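Local coordinates for protein spondin-1 (Homo sapiens, PDB 2ZOU) that is a secreted glycoprotein of the extracellular matrix, probably acting in cell adhesion, and is represented here by its beta-sandwich reeler domain, at residues A[40-45]-A[103-108]; A[54-59]-A[93-98]; A[76-81]-A[109-114]. One frame throughout, in Å; residues are numbered along the deposited sequence.

Interaction 1. Residues A[40-45]-A[103-108]; sequences SYRVTL and RTRIQV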
# COMPACT_ATOMS: atom_id res chain seq x y z
N SER A 40 -4.88 -12.49 7.11
CA SER A 40 -3.94 -12.09 6.08
C SER A 40 -4.68 -11.80 4.77
O SER A 40 -5.44 -12.65 4.28
CB SER A 40 -2.90 -13.18 5.83
OG SER A 40 -2.09 -13.39 6.97
N TYR A 41 -4.46 -10.61 4.23
CA TYR A 41 -5.03 -10.19 2.95
C TYR A 41 -3.94 -10.02 1.92
O TYR A 41 -2.83 -9.58 2.24
CB TYR A 41 -5.78 -8.86 3.12
CG TYR A 41 -6.96 -9.00 4.05
CD1 TYR A 41 -8.19 -9.43 3.57
CD2 TYR A 41 -6.83 -8.74 5.41
CE1 TYR A 41 -9.27 -9.58 4.42
CE2 TYR A 41 -7.89 -8.90 6.29
CZ TYR A 41 -9.12 -9.30 5.78
OH TYR A 41 -10.16 -9.47 6.68
N ARG A 42 -4.23 -10.39 0.67
CA ARG A 42 -3.24 -10.18 -0.39
C ARG A 42 -3.53 -8.86 -1.10
O ARG A 42 -4.56 -8.69 -1.75
CB ARG A 42 -3.19 -11.37 -1.37
CG ARG A 42 -1.97 -11.28 -2.30
CD ARG A 42 -1.89 -12.44 -3.27
NE ARG A 42 -1.76 -13.73 -2.60
CZ ARG A 42 -0.78 -14.61 -2.83
NH1 ARG A 42 0.17 -14.34 -3.72
NH2 ARG A 42 -0.79 -15.76 -2.16
N VAL A 43 -2.62 -7.91 -0.89
CA VAL A 43 -2.72 -6.58 -1.46
C VAL A 43 -1.95 -6.56 -2.78
O VAL A 43 -0.82 -7.04 -2.85
CB VAL A 43 -2.16 -5.50 -0.49
CG1 VAL A 43 -2.28 -4.10 -1.11
CG2 VAL A 43 -2.90 -5.56 0.84
N THR A 44 -2.56 -6.01 -3.82
CA THR A 44 -1.92 -5.96 -5.13
C THR A 44 -1.88 -4.54 -5.65
O THR A 44 -2.80 -3.74 -5.43
CB THR A 44 -2.66 -6.85 -6.14
OG1 THR A 44 -3.97 -6.33 -6.35
CG2 THR A 44 -2.76 -8.28 -5.63
N LEU A 45 -0.79 -4.22 -6.34
CA LEU A 45 -0.65 -2.95 -7.05
C LEU A 45 -0.41 -3.29 -8.50
O LEU A 45 0.54 -3.99 -8.82
CB LEU A 45 0.55 -2.19 -6.48
CG LEU A 45 0.85 -0.79 -6.96
CD1 LEU A 45 -0.34 0.11 -6.84
CD2 LEU A 45 1.99 -0.27 -6.13
N ARG A 103 7.68 -2.99 -13.92
CA ARG A 103 6.74 -4.01 -13.44
C ARG A 103 5.32 -3.59 -13.74
O ARG A 103 5.04 -2.40 -13.87
CB ARG A 103 6.90 -4.23 -11.93
CG ARG A 103 8.23 -4.87 -11.53
CD ARG A 103 8.36 -4.94 -10.01
NE ARG A 103 9.59 -5.60 -9.58
CZ ARG A 103 10.73 -4.96 -9.35
NH1 ARG A 103 10.79 -3.65 -9.51
NH2 ARG A 103 11.80 -5.64 -8.95
N THR A 104 4.44 -4.57 -13.86
CA THR A 104 3.02 -4.28 -14.07
C THR A 104 2.16 -4.73 -12.88
O THR A 104 0.99 -4.37 -12.80
CB THR A 104 2.48 -4.93 -15.35
OG1 THR A 104 2.70 -6.35 -15.27
CG2 THR A 104 3.19 -4.36 -16.58
N ARG A 105 2.75 -5.51 -11.98
CA ARG A 105 2.04 -5.98 -10.79
C ARG A 105 3.03 -6.33 -9.71
O ARG A 105 4.05 -6.96 -9.98
CB ARG A 105 1.17 -7.21 -11.11
CG ARG A 105 0.41 -7.80 -9.90
CD ARG A 105 -0.45 -9.01 -10.29
NE ARG A 105 -1.21 -9.58 -9.16
CZ ARG A 105 -0.73 -10.50 -8.33
NH1 ARG A 105 0.51 -10.94 -8.50
NH2 ARG A 105 -1.48 -10.98 -7.34
N ILE A 106 2.72 -5.92 -8.48
CA ILE A 106 3.36 -6.50 -7.30
C ILE A 106 2.29 -6.92 -6.30
O ILE A 106 1.14 -6.47 -6.37
CB ILE A 106 4.41 -5.56 -6.62
CG1 ILE A 106 3.77 -4.26 -6.12
CG2 ILE A 106 5.60 -5.33 -7.57
CD1 ILE A 106 3.18 -4.37 -4.72
N GLN A 107 2.67 -7.79 -5.37
CA GLN A 107 1.74 -8.28 -4.35
C GLN A 107 2.47 -8.46 -3.04
O GLN A 107 3.67 -8.75 -3.03
CB GLN A 107 1.17 -9.64 -4.76
CG GLN A 107 2.25 -10.64 -5.10
CD GLN A 107 1.74 -12.00 -5.52
OE1 GLN A 107 0.53 -12.23 -5.63
NE2 GLN A 107 2.66 -12.91 -5.76
N VAL A 108 1.74 -8.26 -1.95
CA VAL A 108 2.28 -8.43 -0.59
C VAL A 108 1.12 -8.88 0.29
O VAL A 108 -0.03 -8.65 -0.05
CB VAL A 108 2.89 -7.10 -0.10
CG1 VAL A 108 1.80 -6.04 0.18
CG2 VAL A 108 3.83 -7.33 1.08
O HOH W 1 2.44 -16.00 -4.90
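Arg42 and Gln107 meet on the outer side of two antiparallel strands, 40-45 and 105-108. Arg42 NH1 donates to Gln107 OE1 at 2.9 Å. The oxygen lies in the guanidinium plane, but the donor stands above the amide carbonyl plane. Arg105 NH2 donates to Gln107 OE1 from the opposite face of the amide, also at 2.9 Å. One carbonyl oxygen thus accepts a hydrogen bond from each of two arginines, and Glu29 forms long, weak ion pairs with both. A water accepts from Arg42 NH1 and, weakly, from Gln107 NE2. The amide nitrogen has a second partner in Asp81, which helps fix the rotation of the amide.

The backbone pairing is regular. Val43 with Val108 and Leu45 with Ile106 are hydrogen-bonded pairs, each joined by two N-H...O bonds. Thr44 and Gln107 form the non-hydrogen-bonded pair between them.

Side-chain packing completes the join. The methyl Thr44 CG2 packs 3.4 Å from Arg105 NH2. On the other face the contact is apolar, with Leu45 CB 3.8 Å from Ile106 CG1. Ile106 holds CG1 between its backbone N and carbonyl carbon (chi1 62°), and from there both CG1 and CD1 reach Leu45 CB.

Strand 24-28 flanks strand 40-47 on its other edge. The face carrying Val43, Leu45, Ile106 and Val108 turns inward, where Leu45 and Ile106 touch Phe56 and Val108 touches Leu58 of strand 55-62.

Interaction 2. Residues A[54-59]-A[93-98]; sequences RGFTLI and VAVTES. With EDO (1,2-ethanediol), chain D.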
# COMPACT_ATOMS: atom_id res chain seq x y z
N ARG A 54 8.27 1.63 -12.32
CA ARG A 54 9.66 1.25 -12.06
C ARG A 54 9.94 1.28 -10.56
O ARG A 54 10.95 0.75 -10.10
CB ARG A 54 10.61 2.17 -12.82
CG ARG A 54 10.61 1.91 -14.32
CD ARG A 54 11.63 2.78 -15.06
NE ARG A 54 11.33 4.20 -14.94
CZ ARG A 54 12.05 5.07 -14.23
NH1 ARG A 54 13.16 4.69 -13.59
NH2 ARG A 54 11.68 6.34 -14.18
N GLY A 55 9.05 1.91 -9.81
CA GLY A 55 9.16 2.00 -8.36
C GLY A 55 7.82 2.28 -7.72
O GLY A 55 6.89 2.78 -8.36
N PHE A 56 7.70 1.95 -6.44
CA PHE A 56 6.46 2.16 -5.70
C PHE A 56 6.74 2.25 -4.22
O PHE A 56 7.80 1.79 -3.74
CB PHE A 56 5.43 1.05 -5.98
CG PHE A 56 5.72 -0.23 -5.25
CD1 PHE A 56 5.16 -0.48 -4.00
CD2 PHE A 56 6.62 -1.15 -5.77
CE1 PHE A 56 5.47 -1.65 -3.31
CE2 PHE A 56 6.93 -2.32 -5.11
CZ PHE A 56 6.37 -2.58 -3.87
N THR A 57 5.79 2.83 -3.49
CA THR A 57 5.79 2.81 -2.04
C THR A 57 4.39 2.48 -1.58
O THR A 57 3.43 3.05 -2.08
CB THR A 57 6.19 4.17 -1.45
OG1 THR A 57 7.44 4.58 -2.00
CG2 THR A 57 6.33 4.05 0.07
N LEU A 58 4.29 1.59 -0.61
CA LEU A 58 3.02 1.12 -0.12
C LEU A 58 3.00 1.17 1.41
O LEU A 58 3.91 0.63 2.06
CB LEU A 58 2.77 -0.31 -0.62
CG LEU A 58 1.63 -1.09 0.02
CD1 LEU A 58 0.31 -0.43 -0.26
CD2 LEU A 58 1.63 -2.53 -0.45
N ILE A 59 1.96 1.80 1.98
CA ILE A 59 1.80 1.91 3.45
C ILE A 59 0.37 1.61 3.87
O ILE A 59 -0.54 1.56 3.04
CB ILE A 59 2.25 3.31 3.98
CG1 ILE A 59 1.42 4.42 3.32
CG2 ILE A 59 3.75 3.48 3.75
CD1 ILE A 59 1.76 5.82 3.83
N VAL A 93 8.31 0.40 7.93
CA VAL A 93 6.88 0.06 7.87
C VAL A 93 6.31 0.21 6.45
O VAL A 93 5.15 -0.10 6.23
CB VAL A 93 6.05 0.93 8.87
CG1 VAL A 93 6.28 0.44 10.32
CG2 VAL A 93 6.36 2.43 8.73
N ALA A 94 7.14 0.68 5.52
CA ALA A 94 6.74 0.87 4.12
C ALA A 94 7.32 -0.22 3.22
O ALA A 94 8.48 -0.62 3.38
CB ALA A 94 7.17 2.26 3.63
N VAL A 95 6.50 -0.70 2.28
CA VAL A 95 6.94 -1.65 1.25
C VAL A 95 7.36 -0.87 0.01
O VAL A 95 6.70 0.09 -0.39
CB VAL A 95 5.82 -2.68 0.89
CG1 VAL A 95 6.35 -3.73 -0.06
CG2 VAL A 95 5.30 -3.38 2.16
N THR A 96 8.45 -1.28 -0.62
CA THR A 96 8.96 -0.61 -1.81
C THR A 96 9.58 -1.65 -2.77
O THR A 96 9.62 -2.84 -2.44
CB THR A 96 9.96 0.52 -1.43
OG1 THR A 96 10.20 1.37 -2.56
CG2 THR A 96 11.28 -0.05 -0.91
N GLU A 97 10.02 -1.22 -3.96
CA GLU A 97 10.63 -2.13 -4.93
C GLU A 97 12.03 -2.57 -4.49
O GLU A 97 12.75 -1.82 -3.82
CB GLU A 97 10.63 -1.52 -6.35
CG GLU A 97 11.70 -0.46 -6.69
CD GLU A 97 11.55 0.88 -5.97
OE1 GLU A 97 10.46 1.23 -5.49
OE2 GLU A 97 12.57 1.62 -5.90
N SER A 98 12.40 -3.79 -4.87
CA SER A 98 13.73 -4.36 -4.60
C SER A 98 14.81 -3.85 -5.56
O SER A 98 15.98 -3.72 -5.19
CB SER A 98 13.69 -5.89 -4.70
OG SER A 98 12.98 -6.47 -3.63
C1 EDO D . 7.51 7.32 -5.82
O1 EDO D . 6.84 7.90 -4.70
C2 EDO D . 7.34 5.80 -5.78
O2 EDO D . 7.84 5.29 -4.53
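The Phe56 ring lies across the backbone of strand 95-97. Thr96 CA sits 3.8 Å above one face, offset toward the rim. Phe56 CZ comes 3.5 Å from Thr96 C, while CE1 touches the methyl Val95 CG1 at 4.0 Å. Phe56 CG stands between its own N and carbonyl carbon (chi1 77°), which swings the ring over the neighbouring strand. The Glu97 carboxylate is turned 68° from this ring. Its chain bends at chi2 (-69°) and folds back beside Gly55. Phe56 N donates to Glu97 OE1 at 3.0 Å, from above the carboxylate plane. A side-chain oxygen thus receives this backbone N-H.

The two strands are antiparallel neighbours in the five-stranded sheet of the reeler beta-sandwich. Leu58 and Val95 form a hydrogen-bonded pair with N-H...O bonds in both directions, and their side chains point into the core. On the other edge of strand 55-62, Arg54 and Gly55 both face Val127 in a classic beta bulge.

Thr96 OG1 lies 2.7 Å from Phe56 O and also close to Glu97 OE1. Ile59 CG2 packs on Ala94 CB at 3.6 Å, near the corner where the chain turns at Val93 and Ala94. A 1,2-ethanediol, probably from the crystallisation liquor, is hydrogen-bonded through O2 to Thr57 OG1 at 2.7 Å and also bonds Ser125.

Interaction 3. Residues A[76-81]-A[109-114]; sequences TFQIID and FWIAPP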
# COMPACT_ATOMS: atom_id res chain seq x y z
N THR A 76 0.55 -5.44 9.70
CA THR A 76 1.88 -5.95 9.42
C THR A 76 1.92 -6.42 7.97
O THR A 76 1.15 -7.30 7.57
CB THR A 76 2.19 -7.16 10.35
OG1 THR A 76 2.33 -6.69 11.68
CG2 THR A 76 3.49 -7.89 9.94
N PHE A 77 2.80 -5.83 7.18
CA PHE A 77 3.07 -6.38 5.86
C PHE A 77 3.99 -7.59 5.94
O PHE A 77 4.87 -7.67 6.80
CB PHE A 77 3.68 -5.33 4.95
CG PHE A 77 2.74 -4.24 4.56
CD1 PHE A 77 1.73 -4.46 3.61
CD2 PHE A 77 2.87 -2.98 5.12
CE1 PHE A 77 0.86 -3.43 3.23
CE2 PHE A 77 2.00 -1.94 4.75
CZ PHE A 77 1.01 -2.16 3.81
N GLN A 78 3.79 -8.52 5.01
CA GLN A 78 4.65 -9.67 4.84
C GLN A 78 5.03 -9.85 3.37
O GLN A 78 4.15 -9.92 2.51
CB GLN A 78 3.98 -10.93 5.37
CG GLN A 78 4.88 -12.16 5.29
CD GLN A 78 4.22 -13.42 5.79
OE1 GLN A 78 3.01 -13.47 5.97
NE2 GLN A 78 5.02 -14.45 6.01
N ILE A 79 6.32 -9.90 3.10
CA ILE A 79 6.83 -10.03 1.74
C ILE A 79 6.46 -11.40 1.17
O ILE A 79 6.60 -12.43 1.84
CB ILE A 79 8.37 -9.81 1.70
CG1 ILE A 79 8.73 -8.41 2.23
CG2 ILE A 79 8.96 -10.08 0.31
CD1 ILE A 79 8.18 -7.24 1.42
N ILE A 80 5.95 -11.39 -0.05
CA ILE A 80 5.71 -12.62 -0.80
C ILE A 80 6.85 -12.89 -1.79
O ILE A 80 7.41 -14.00 -1.83
CB ILE A 80 4.35 -12.53 -1.55
CG1 ILE A 80 3.21 -12.37 -0.56
CG2 ILE A 80 4.13 -13.76 -2.47
CD1 ILE A 80 1.86 -12.06 -1.21
N ASP A 81 7.21 -11.87 -2.56
CA ASP A 81 8.22 -11.98 -3.61
C ASP A 81 9.44 -11.15 -3.23
O ASP A 81 9.49 -9.94 -3.43
CB ASP A 81 7.63 -11.51 -4.94
CG ASP A 81 6.43 -12.33 -5.37
OD1 ASP A 81 6.53 -13.59 -5.40
OD2 ASP A 81 5.37 -11.74 -5.68
N PHE A 109 1.41 -9.54 1.41
CA PHE A 109 0.37 -9.75 2.40
C PHE A 109 0.32 -8.57 3.35
O PHE A 109 1.35 -7.99 3.69
CB PHE A 109 0.63 -11.01 3.22
CG PHE A 109 0.39 -12.29 2.48
CD1 PHE A 109 -0.87 -12.57 1.94
CD2 PHE A 109 1.42 -13.23 2.33
CE1 PHE A 109 -1.09 -13.76 1.24
CE2 PHE A 109 1.19 -14.43 1.65
CZ PHE A 109 -0.07 -14.68 1.10
N TRP A 110 -0.90 -8.27 3.80
CA TRP A 110 -1.14 -7.35 4.89
C TRP A 110 -1.98 -8.09 5.92
O TRP A 110 -3.07 -8.57 5.61
CB TRP A 110 -1.85 -6.09 4.41
CG TRP A 110 -2.14 -5.12 5.51
CD1 TRP A 110 -1.25 -4.31 6.14
CD2 TRP A 110 -3.42 -4.85 6.08
NE1 TRP A 110 -1.89 -3.55 7.09
CE2 TRP A 110 -3.23 -3.86 7.07
CE3 TRP A 110 -4.71 -5.35 5.85
CZ2 TRP A 110 -4.29 -3.35 7.83
CZ3 TRP A 110 -5.76 -4.84 6.61
CH2 TRP A 110 -5.54 -3.84 7.57
N ILE A 111 -1.45 -8.18 7.14
CA ILE A 111 -2.12 -8.88 8.22
C ILE A 111 -2.84 -7.85 9.07
O ILE A 111 -2.21 -6.92 9.60
CB ILE A 111 -1.11 -9.67 9.08
CG1 ILE A 111 -0.30 -10.61 8.19
CG2 ILE A 111 -1.87 -10.41 10.21
CD1 ILE A 111 0.87 -11.31 8.90
N ALA A 112 -4.16 -7.98 9.18
CA ALA A 112 -5.00 -6.95 9.77
C ALA A 112 -4.75 -6.81 11.27
O ALA A 112 -4.50 -7.79 11.97
CB ALA A 112 -6.48 -7.22 9.50
N PRO A 113 -4.84 -5.56 11.77
CA PRO A 113 -4.52 -5.26 13.17
C PRO A 113 -5.62 -5.67 14.17
O PRO A 113 -6.72 -6.03 13.75
CB PRO A 113 -4.37 -3.74 13.15
CG PRO A 113 -5.36 -3.30 12.10
CD PRO A 113 -5.24 -4.35 11.02
N PRO A 114 -5.32 -5.62 15.48
CA PRO A 114 -6.31 -5.94 16.52
C PRO A 114 -7.58 -5.10 16.48
O PRO A 114 -7.58 -3.95 16.03
CB PRO A 114 -5.55 -5.63 17.81
CG PRO A 114 -4.13 -5.83 17.48
CD PRO A 114 -4.00 -5.31 16.06
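Phe77 and Trp110 meet on the inner side of two antiparallel strands, 76-79 and 109-111. These strands form one margin of the four-stranded sheet in the reeler beta-sandwich, with 76-79 outermost. Trp110 CD1 lies over one face of the Phe77 ring, offset toward its rim, and is 3.7 Å from Phe77 CE1. The phenyl and the five-membered ring are inclined at 54°, neither stacked nor edge to face. Phe109 O lies near the plane of the Phe77 ring, at its edge.

The opposite side of the sheet has a different contact. Ile80 crosses the Phe109 side chain at about a right angle. Its CD1 methyl sits over the centre of the Phe109 ring, 3.7 Å from the centroid and 11° off the normal, a CH-pi contact. Ile80 CG1 also comes to 3.5 Å from Phe109 CD2. Gln78 runs beside Phe109 and points the same way.

Backbone bonds set this register. Thr76 with Ile111 and Gln78 with Phe109 are hydrogen-bonded pairs, each joined by two N-H...O bonds. Phe77 and Trp110 form the non-hydrogen-bonded pair between them, with CA atoms 4.4 Å apart. Their side chains leave the same face of the sheet, and the Trp110 torsion (CG anti to the backbone N, chi1 179°) helps put CD1 over the phenyl.

Further out, Phe77 packs on Leu58 and Ala60 of strand 55-62 and on Phe87 of strand 85-88. Trp110 also touches Ala60 and, across its own sheet, Val43. Arg42 packs on both Phe109 and Ile80. The indole N-H is held by Ala74 O, which helps fix the turn of the ring. Ala112 CA lies 3.8 Å above one face of the Trp110 indole, offset toward its rim.

Overall arrangement
Interactions 1 and 3 belong to one sheet and share strand 105-111, whose first part pairs with 40-45 in interaction 1 and whose end pairs with 76-79 in interaction 3. Their centres are about 11 Å apart. A hydrogen bond from Trp110 N to Tyr41 O, 2.8 Å long, continues the pairing with strand 40-47. Another, from Gln107 NE2 to Asp81 OD2 at 3.0 Å, joins the two contacts through side chains. Interaction 2 lies in the opposing sheet and packs against interactions 1 and 3 across the sandwich core. Val108 CG1 meets Leu58 CD2 at 3.6 Å, and Leu45 CD2 meets Phe56 CB at 3.7 Å. Phe77 of interaction 3 enters the same core, with its CG 3.6 Å from Val95 CG2.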